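Local coordinates for protein transaminase (Bacillus megaterium, PDB 5G0A) that probably transfers amino groups between amines or amino acids and carbonyl compounds with pyridoxal-5'-phosphate as cofactor, showing S-selectivity, at residues R138-G150 and A155-G167. Sequence-based numbering, arbitrary orientation.
Sequences RPLVVTREHDYHG and AATVTRLRSYRSG. With PLP (pyridoxal-5'-phosphate), chain K.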
loop_
_atom_site.group_PDB
_atom_site.type_symbol
_atom_site.label_atom_id
_atom_site.label_comp_id
_atom_site.label_asym_id
_atom_site.label_seq_id
_atom_site.Cartn_x
_atom_site.Cartn_y
_atom_site.Cartn_z
ATOM N N ARG B 138 9.161 -12.459 5.329
ATOM C CA ARG B 138 9.607 -11.109 4.940
ATOM C C ARG B 138 8.791 -10.625 3.744
ATOM O O ARG B 138 8.415 -11.445 2.897
ATOM C CB ARG B 138 11.078 -11.101 4.510
ATOM C CG ARG B 138 12.065 -11.548 5.584
ATOM C CD ARG B 138 13.440 -11.581 4.953
ATOM N NE ARG B 138 14.377 -12.296 5.826
ATOM C CZ ARG B 138 15.553 -12.764 5.397
ATOM N NH1 ARG B 138 15.905 -12.601 4.125
ATOM N NH2 ARG B 138 16.354 -13.424 6.251
ATOM N N PRO B 139 8.554 -9.304 3.649
ATOM C CA PRO B 139 7.639 -8.788 2.606
ATOM C C PRO B 139 8.249 -8.394 1.263
ATOM O O PRO B 139 7.579 -8.515 0.240
ATOM C CB PRO B 139 7.059 -7.520 3.254
ATOM C CG PRO B 139 8.172 -7.030 4.149
ATOM C CD PRO B 139 8.762 -8.309 4.731
ATOM N N LEU B 140 9.460 -7.849 1.242
ATOM C CA LEU B 140 9.931 -7.210 0.033
ATOM C C LEU B 140 10.487 -8.198 -0.989
ATOM O O LEU B 140 11.188 -9.150 -0.647
ATOM C CB LEU B 140 10.984 -6.150 0.354
ATOM C CG LEU B 140 10.515 -4.931 1.160
ATOM C CD1 LEU B 140 11.673 -3.959 1.303
ATOM C CD2 LEU B 140 9.347 -4.235 0.462
ATOM N N VAL B 141 10.145 -7.968 -2.252
ATOM C CA VAL B 141 10.766 -8.738 -3.327
ATOM C C VAL B 141 11.427 -7.738 -4.281
ATOM O O VAL B 141 10.860 -6.667 -4.599
ATOM C CB VAL B 141 9.735 -9.627 -4.086
ATOM C CG1 VAL B 141 10.391 -10.253 -5.323
ATOM C CG2 VAL B 141 9.153 -10.713 -3.155
ATOM N N VAL B 142 12.626 -8.081 -4.728
ATOM C CA VAL B 142 13.402 -7.248 -5.642
ATOM C C VAL B 142 13.282 -7.826 -7.043
ATOM O O VAL B 142 13.575 -9.019 -7.265
ATOM C CB VAL B 142 14.893 -7.236 -5.226
ATOM C CG1 VAL B 142 15.711 -6.406 -6.209
ATOM C CG2 VAL B 142 15.031 -6.713 -3.809
ATOM N N THR B 143 12.851 -6.967 -7.966
ATOM C CA THR B 143 12.814 -7.290 -9.388
ATOM C C THR B 143 13.766 -6.348 -10.151
ATOM O O THR B 143 14.528 -5.583 -9.526
ATOM C CB THR B 143 11.375 -7.157 -9.904
ATOM O OG1 THR B 143 11.274 -7.775 -11.195
ATOM C CG2 THR B 143 10.949 -5.658 -9.961
ATOM N N ARG B 144 13.774 -6.420 -11.482
ATOM C CA ARG B 144 14.624 -5.526 -12.284
ATOM C C ARG B 144 13.808 -4.746 -13.299
ATOM O O ARG B 144 12.812 -5.243 -13.816
ATOM C CB ARG B 144 15.743 -6.294 -13.028
ATOM C CG ARG B 144 16.756 -7.003 -12.118
ATOM C CD ARG B 144 16.330 -8.434 -11.757
ATOM N NE ARG B 144 15.884 -9.166 -12.954
ATOM C CZ ARG B 144 16.694 -9.675 -13.883
ATOM N NH1 ARG B 144 18.025 -9.565 -13.762
ATOM N NH2 ARG B 144 16.180 -10.287 -14.951
ATOM N N GLU B 145 14.276 -3.542 -13.618
ATOM C CA GLU B 145 13.769 -2.783 -14.760
ATOM C C GLU B 145 13.677 -3.700 -15.989
ATOM O O GLU B 145 14.608 -4.452 -16.260
ATOM C CB GLU B 145 14.684 -1.580 -15.077
ATOM C CG GLU B 145 14.021 -0.632 -16.077
ATOM C CD GLU B 145 14.922 0.442 -16.672
ATOM O OE1 GLU B 145 16.163 0.306 -16.644
ATOM O OE2 GLU B 145 14.365 1.439 -17.181
ATOM N N HIS B 146 12.551 -3.608 -16.696
ATOM C CA HIS B 146 12.227 -4.371 -17.910
ATOM C C HIS B 146 11.891 -5.851 -17.716
ATOM O O HIS B 146 11.656 -6.549 -18.716
ATOM C CB HIS B 146 13.307 -4.239 -19.003
ATOM C CG HIS B 146 13.746 -2.831 -19.265
ATOM N ND1 HIS B 146 12.864 -1.779 -19.379
ATOM C CD2 HIS B 146 14.981 -2.310 -19.460
ATOM C CE1 HIS B 146 13.540 -0.666 -19.629
ATOM N NE2 HIS B 146 14.822 -0.962 -19.682
ATOM N N ASP B 147 11.835 -6.332 -16.472
ATOM C CA ASP B 147 11.425 -7.721 -16.249
ATOM C C ASP B 147 9.946 -7.855 -16.572
ATOM O O ASP B 147 9.159 -6.952 -16.293
ATOM C CB ASP B 147 11.615 -8.163 -14.791
ATOM C CG ASP B 147 12.979 -8.754 -14.515
ATOM O OD1 ASP B 147 13.889 -8.615 -15.356
ATOM O OD2 ASP B 147 13.126 -9.413 -13.461
ATOM N N TYR B 148 9.601 -9.010 -17.128
ATOM C CA TYR B 148 8.204 -9.434 -17.270
ATOM C C TYR B 148 8.034 -10.741 -16.503
ATOM O O TYR B 148 8.772 -11.710 -16.746
ATOM C CB TYR B 148 7.821 -9.600 -18.745
ATOM C CG TYR B 148 6.340 -9.942 -18.871
ATOM C CD1 TYR B 148 5.374 -8.933 -18.745
ATOM C CD2 TYR B 148 5.909 -11.262 -19.029
ATOM C CE1 TYR B 148 4.014 -9.224 -18.787
ATOM C CE2 TYR B 148 4.535 -11.569 -19.104
ATOM C CZ TYR B 148 3.603 -10.537 -18.972
ATOM O OH TYR B 148 2.247 -10.792 -19.024
ATOM N N HIS B 149 7.094 -10.760 -15.557
ATOM C CA HIS B 149 6.845 -11.940 -14.760
ATOM C C HIS B 149 5.365 -12.319 -14.769
ATOM O O HIS B 149 4.936 -13.134 -13.968
ATOM C CB HIS B 149 7.368 -11.763 -13.309
ATOM C CG HIS B 149 8.856 -11.615 -13.234
ATOM N ND1 HIS B 149 9.717 -12.639 -13.578
ATOM C CD2 HIS B 149 9.640 -10.568 -12.864
ATOM C CE1 HIS B 149 10.968 -12.219 -13.444
ATOM N NE2 HIS B 149 10.947 -10.971 -13.002
ATOM N N GLY B 150 4.587 -11.727 -15.673
ATOM C CA GLY B 150 3.160 -12.085 -15.719
ATOM C C GLY B 150 2.263 -10.888 -15.472
ATOM O O GLY B 150 2.751 -9.771 -15.301
ATOM N N ALA B 155 2.030 -11.031 -9.650
ATOM C CA ALA B 155 3.038 -11.114 -10.697
ATOM C C ALA B 155 3.294 -9.747 -11.370
ATOM O O ALA B 155 4.407 -9.410 -11.742
ATOM C CB ALA B 155 2.626 -12.145 -11.742
ATOM N N ALA B 156 2.238 -8.964 -11.560
ATOM C CA ALA B 156 2.401 -7.630 -12.140
ATOM C C ALA B 156 3.247 -6.689 -11.254
ATOM O O ALA B 156 3.971 -5.847 -11.772
ATOM C CB ALA B 156 1.042 -7.004 -12.449
ATOM N N THR B 157 3.192 -6.854 -9.932
ATOM C CA THR B 157 4.006 -5.980 -9.062
ATOM C C THR B 157 5.493 -6.106 -9.381
ATOM O O THR B 157 6.232 -5.141 -9.221
ATOM C CB THR B 157 3.793 -6.208 -7.540
ATOM O OG1 THR B 157 4.289 -7.500 -7.156
ATOM C CG2 THR B 157 2.287 -6.041 -7.152
ATOM N N VAL B 158 5.922 -7.291 -9.825
ATOM C CA VAL B 158 7.333 -7.489 -10.187
ATOM C C VAL B 158 7.619 -7.354 -11.676
ATOM O O VAL B 158 8.733 -7.526 -12.129
ATOM C CB VAL B 158 7.935 -8.791 -9.617
ATOM C CG1 VAL B 158 8.041 -8.689 -8.093
ATOM C CG2 VAL B 158 7.109 -10.021 -10.007
ATOM N N THR B 159 6.590 -7.005 -12.432
ATOM C CA THR B 159 6.768 -6.722 -13.845
ATOM C C THR B 159 7.040 -5.234 -13.988
ATOM O O THR B 159 6.207 -4.398 -13.620
ATOM C CB THR B 159 5.507 -7.128 -14.626
ATOM O OG1 THR B 159 5.447 -8.561 -14.668
ATOM C CG2 THR B 159 5.558 -6.595 -16.044
ATOM N N ARG B 160 8.236 -4.906 -14.465
ATOM C CA ARG B 160 8.618 -3.505 -14.681
ATOM C C ARG B 160 8.881 -3.249 -16.170
ATOM O O ARG B 160 9.812 -2.556 -16.562
ATOM C CB ARG B 160 9.824 -3.123 -13.806
ATOM C CG ARG B 160 9.589 -3.213 -12.307
ATOM C CD ARG B 160 8.396 -2.391 -11.833
ATOM N NE ARG B 160 8.247 -1.144 -12.576
ATOM C CZ ARG B 160 7.115 -0.446 -12.677
ATOM N NH1 ARG B 160 6.015 -0.835 -12.042
ATOM N NH2 ARG B 160 7.080 0.653 -13.418
ATOM N N LEU B 161 8.026 -3.836 -16.996
ATOM C CA LEU B 161 8.071 -3.612 -18.433
ATOM C C LEU B 161 6.866 -2.742 -18.728
ATOM O O LEU B 161 5.741 -3.212 -18.669
ATOM C CB LEU B 161 7.994 -4.956 -19.182
ATOM C CG LEU B 161 8.226 -4.890 -20.695
ATOM C CD1 LEU B 161 9.622 -4.373 -20.996
ATOM C CD2 LEU B 161 8.012 -6.260 -21.316
ATOM N N ARG B 162 7.118 -1.460 -19.018
ATOM C CA ARG B 162 6.083 -0.413 -19.043
ATOM C C ARG B 162 4.898 -0.724 -19.955
ATOM O O ARG B 162 3.748 -0.393 -19.640
ATOM C CB ARG B 162 6.722 0.903 -19.501
ATOM C CG ARG B 162 5.852 2.123 -19.312
ATOM C CD ARG B 162 6.627 3.362 -19.717
ATOM N NE ARG B 162 5.800 4.561 -19.625
ATOM C CZ ARG B 162 6.000 5.661 -20.345
ATOM N NH1 ARG B 162 6.982 5.700 -21.252
ATOM N NH2 ARG B 162 5.203 6.718 -20.172
ATOM N N SER B 163 5.199 -1.370 -21.076
ATOM C CA SER B 163 4.243 -1.609 -22.144
ATOM C C SER B 163 3.427 -2.883 -21.967
ATOM O O SER B 163 2.613 -3.220 -22.822
ATOM C CB SER B 163 4.983 -1.678 -23.496
ATOM O OG SER B 163 6.072 -2.599 -23.455
ATOM N N TYR B 164 3.634 -3.585 -20.857
ATOM C CA TYR B 164 2.964 -4.856 -20.655
ATOM C C TYR B 164 2.311 -4.981 -19.282
ATOM O O TYR B 164 2.194 -6.082 -18.750
ATOM C CB TYR B 164 3.941 -6.016 -20.939
ATOM C CG TYR B 164 4.058 -6.282 -22.421
ATOM C CD1 TYR B 164 3.166 -7.147 -23.058
ATOM C CD2 TYR B 164 5.025 -5.641 -23.191
ATOM C CE1 TYR B 164 3.250 -7.379 -24.421
ATOM C CE2 TYR B 164 5.119 -5.878 -24.557
ATOM C CZ TYR B 164 4.223 -6.737 -25.159
ATOM O OH TYR B 164 4.291 -6.982 -26.511
ATOM N N ARG B 165 1.832 -3.861 -18.736
ATOM C CA ARG B 165 1.241 -3.877 -17.407
ATOM C C ARG B 165 -0.284 -3.683 -17.414
ATOM O O ARG B 165 -0.853 -3.148 -16.467
ATOM C CB ARG B 165 1.943 -2.835 -16.523
ATOM C CG ARG B 165 3.369 -3.213 -16.130
ATOM C CD ARG B 165 4.055 -2.090 -15.341
ATOM N NE ARG B 165 3.199 -1.585 -14.266
ATOM C CZ ARG B 165 2.963 -2.225 -13.122
ATOM N NH1 ARG B 165 3.570 -3.374 -12.864
ATOM N NH2 ARG B 165 2.136 -1.693 -12.223
ATOM N N SER B 166 -0.942 -4.151 -18.480
ATOM C CA SER B 166 -2.420 -4.176 -18.554
ATOM C C SER B 166 -3.121 -2.823 -18.425
ATOM O O SER B 166 -4.295 -2.753 -18.054
ATOM C CB SER B 166 -2.991 -5.173 -17.538
ATOM O OG SER B 166 -2.374 -6.444 -17.721
ATOM N N GLY B 167 -2.386 -1.758 -18.725
ATOM C CA GLY B 167 -2.977 -0.417 -18.808
ATOM C C GLY B 167 -3.525 -0.142 -20.191
ATOM O O GLY B 167 -3.509 -1.009 -21.072
HETATM N N1 PLP K . 7.107 -14.995 -16.712
HETATM C C2 PLP K . 7.773 -14.899 -17.887
HETATM C C2A PLP K . 9.276 -14.722 -17.889
HETATM C C3 PLP K . 7.041 -15.052 -19.166
HETATM O O3 PLP K . 7.661 -15.009 -20.353
HETATM C C4 PLP K . 5.585 -15.258 -19.124
HETATM C C4A PLP K . 4.799 -15.461 -20.419
HETATM C C5 PLP K . 4.981 -15.293 -17.770
HETATM C C6 PLP K . 5.772 -15.134 -16.642
HETATM C C5A PLP K . 3.479 -15.432 -17.565
HETATM O O4P PLP K . 2.942 -16.631 -18.081
HETATM P P PLP K . 1.368 -16.639 -18.458
HETATM O O1P PLP K . 1.180 -18.102 -18.758
HETATM O O2P PLP K . 0.558 -16.131 -17.278
HETATM O O3P PLP K . 1.237 -15.752 -19.667
HETATM O O HOH W 1 9.971 -0.961 -19.486
HETATM O O HOH W 2 0.444 -8.494 -19.851
HETATM O O HOH W 3 2.019 -7.091 -16.179
#
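Val158 sets its two methyls against different parts of 138-150: CG1 meets Val141 CG1 at 4.0 Å, while CG2 lies against CB of His149, 3.7 Å away. Thr143 adds its CB to this patch, and its methyl CG2 touches CG of Arg160, the two side chains crossing at about a right angle. With OG1 anti to the backbone N (chi1 -166°), the Thr143 hydroxyl donates to a lone pair of Val158 O in the carbonyl plane, 2.7 Å from OG1. Val158 O also lies at the edge of the His149 ring, 3.3 Å from His149 CD2. Strand 140-144 belongs to the central sheet of the class-III aminotransferase fold, and the loop leaving it, through a type II turn at Arg144-Asp147, carries Tyr148, His149 and Gly150 to the pyridoxal-5'-phosphate. Backbone bonds tie that loop to 155-167: His146 N donates to Arg160 O, and Arg160 N to Asp147 O. Thr159 OG1 accepts a nearly straight bond from His149 N at 2.9 Å, and its CG2 lies 3.6 Å from Tyr148 CD1. The Tyr148 ring also meets Tyr164 CB through CE1, crossing that side chain at about a right angle, with the cofactor at its edge. Cutting Tyr148 back to alanine is likely to open a gap between Thr159, Tyr164 and the cofactor and leave water 2 without its hydroxyl partner. Asp147 OD2 takes a salt bridge from Arg144 NE and a 2.7 Å hydrogen bond from His149 NE2, which reach it from opposite faces of the carboxylate plane; ND1 of the same imidazole bonds Asp269 of the cofactor pocket. Arg160 turns its guanidinium to Asn225 and Tyr226 of a third subunit.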